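Local coordinates for protein C-type lectin domain family 4, member b1 (Mus musculus, PDB 6KZR) that probably binds carbohydrates through a calcium-dependent C-type lectin domain and may modulate dendritic cell differentiation and immune reactivity, at residues H61-I66 and C103-Y108. Numbering follows the deposited sequence.
Sequences HAAYFI and CVTVYY
Y64 and V106 form a hydrogen-bonded antiparallel pair, Y64 N donating to V106 O (2.9 Å) and V106 N to Y64 O (2.7 Å), while the N-to-C directions of the segments 64-66 and 103-108 make 132°, well short of strictly antiparallel. Beyond this pair, a water bridges the segments, donating to A62 O and accepting from Y108 N. On the face carrying Y64, I66, V104 and V106, most contacts among the three aliphatic residues are made by methyl groups, and Y64 joins through its CB, which meets V106 CG1. I66 CG2 lies 3.5 Å from V106 CG1, their side chains crossing at about a right angle, and I66 CD1 reaches V104 CG1 at 3.7 Å; V104 and I66 also pack on W116. The other face carries F65 and T105. Having OG1 anti to the backbone N (chi1 -151°) places the T105 hydroxyl beside Y64 O, to which it gives a weak bond of 3.0 Å, a minor addition to the bond from V106 N; T105 OG1 is also hydrogen-bonded to Q125 NE2. The F65 ring presents its edge to V104 O, which lies in the ring plane 3.5 Å from F65 CD1, and F65 and W28 meet edge-to-face. A63 CB rests against Y107 CB (3.7 Å). The pairing lies in the buried core of the C-type lectin fold: strand 103-109 also pairs with 113-119, which carries the calcium ligands N117 and D118, and C103 is disulfide-bonded to C121, just beyond that strand.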
# COMPACT_ATOMS: atom_id res chain seq x y z
N HIS A 61 -18.56 -19.39 7.65
CA HIS A 61 -18.96 -20.56 6.81
C HIS A 61 -18.61 -20.34 5.33
O HIS A 61 -18.92 -21.25 4.52
CB HIS A 61 -20.45 -20.89 7.02
CG HIS A 61 -20.81 -21.13 8.45
ND1 HIS A 61 -21.68 -20.30 9.14
CD2 HIS A 61 -20.39 -22.07 9.32
CE1 HIS A 61 -21.80 -20.74 10.38
NE2 HIS A 61 -21.02 -21.83 10.52
N ALA A 62 -17.97 -19.22 4.96
CA ALA A 62 -17.68 -18.90 3.54
C ALA A 62 -16.20 -18.56 3.38
O ALA A 62 -15.54 -18.16 4.36
CB ALA A 62 -18.56 -17.77 3.07
N ALA A 63 -15.70 -18.73 2.15
CA ALA A 63 -14.33 -18.42 1.72
C ALA A 63 -14.40 -17.23 0.76
O ALA A 63 -15.34 -17.16 -0.02
CB ALA A 63 -13.71 -19.65 1.08
N TYR A 64 -13.44 -16.31 0.83
CA TYR A 64 -13.51 -15.03 0.09
C TYR A 64 -12.20 -14.80 -0.66
O TYR A 64 -11.12 -14.89 -0.06
CB TYR A 64 -13.80 -13.87 1.05
CG TYR A 64 -15.09 -13.98 1.83
CD1 TYR A 64 -15.18 -14.79 2.95
CD2 TYR A 64 -16.22 -13.27 1.46
CE1 TYR A 64 -16.37 -14.89 3.68
CE2 TYR A 64 -17.41 -13.35 2.17
CZ TYR A 64 -17.48 -14.17 3.29
OH TYR A 64 -18.65 -14.27 3.98
N PHE A 65 -12.29 -14.49 -1.95
CA PHE A 65 -11.13 -14.01 -2.74
C PHE A 65 -10.65 -12.67 -2.15
O PHE A 65 -11.49 -11.80 -1.81
CB PHE A 65 -11.48 -13.88 -4.22
CG PHE A 65 -11.42 -15.16 -5.01
CD1 PHE A 65 -10.31 -15.97 -4.97
CD2 PHE A 65 -12.46 -15.52 -5.85
CE1 PHE A 65 -10.25 -17.14 -5.71
CE2 PHE A 65 -12.41 -16.68 -6.60
CZ PHE A 65 -11.31 -17.48 -6.53
N ILE A 66 -9.34 -12.57 -1.98
CA ILE A 66 -8.60 -11.31 -1.68
C ILE A 66 -7.79 -10.97 -2.93
O ILE A 66 -7.65 -11.85 -3.77
CB ILE A 66 -7.76 -11.48 -0.40
CG1 ILE A 66 -6.54 -12.37 -0.60
CG2 ILE A 66 -8.63 -11.98 0.75
CD1 ILE A 66 -5.63 -12.44 0.63
N CYS A 103 -4.30 -17.89 -7.23
CA CYS A 103 -5.18 -16.88 -6.60
C CYS A 103 -5.30 -17.19 -5.11
O CYS A 103 -4.95 -18.30 -4.71
CB CYS A 103 -6.52 -16.83 -7.31
SG CYS A 103 -6.38 -16.00 -8.91
N VAL A 104 -5.74 -16.23 -4.32
CA VAL A 104 -5.75 -16.40 -2.85
C VAL A 104 -7.15 -16.11 -2.31
O VAL A 104 -7.80 -15.15 -2.72
CB VAL A 104 -4.68 -15.55 -2.15
CG1 VAL A 104 -4.67 -15.80 -0.65
CG2 VAL A 104 -3.31 -15.83 -2.74
N THR A 105 -7.55 -16.98 -1.40
CA THR A 105 -8.83 -16.90 -0.68
C THR A 105 -8.49 -16.75 0.81
O THR A 105 -7.38 -17.16 1.21
CB THR A 105 -9.63 -18.14 -1.05
OG1 THR A 105 -10.99 -17.78 -0.95
CG2 THR A 105 -9.30 -19.33 -0.18
N VAL A 106 -9.40 -16.15 1.58
CA VAL A 106 -9.34 -16.11 3.06
C VAL A 106 -10.54 -16.91 3.58
O VAL A 106 -11.68 -16.73 3.09
CB VAL A 106 -9.26 -14.67 3.59
CG1 VAL A 106 -10.44 -13.80 3.16
CG2 VAL A 106 -9.11 -14.64 5.10
N TYR A 107 -10.31 -17.81 4.52
CA TYR A 107 -11.38 -18.66 5.10
C TYR A 107 -11.01 -19.02 6.53
O TYR A 107 -9.85 -18.89 6.96
CB TYR A 107 -11.65 -19.87 4.20
CG TYR A 107 -10.81 -21.09 4.46
CD1 TYR A 107 -9.52 -21.18 3.97
CD2 TYR A 107 -11.30 -22.17 5.18
CE1 TYR A 107 -8.73 -22.30 4.19
CE2 TYR A 107 -10.54 -23.30 5.40
CZ TYR A 107 -9.24 -23.37 4.92
OH TYR A 107 -8.49 -24.49 5.12
N TYR A 108 -12.03 -19.46 7.26
CA TYR A 108 -11.96 -19.79 8.70
C TYR A 108 -11.75 -21.30 8.84
O TYR A 108 -12.50 -22.06 8.23
CB TYR A 108 -13.24 -19.31 9.37
CG TYR A 108 -13.23 -19.40 10.87
CD1 TYR A 108 -13.63 -20.56 11.52
CD2 TYR A 108 -12.81 -18.34 11.64
CE1 TYR A 108 -13.64 -20.65 12.90
CE2 TYR A 108 -12.81 -18.41 13.03
CZ TYR A 108 -13.22 -19.57 13.65
OH TYR A 108 -13.22 -19.64 15.01
O HOH W 1 -14.58 -19.95 5.96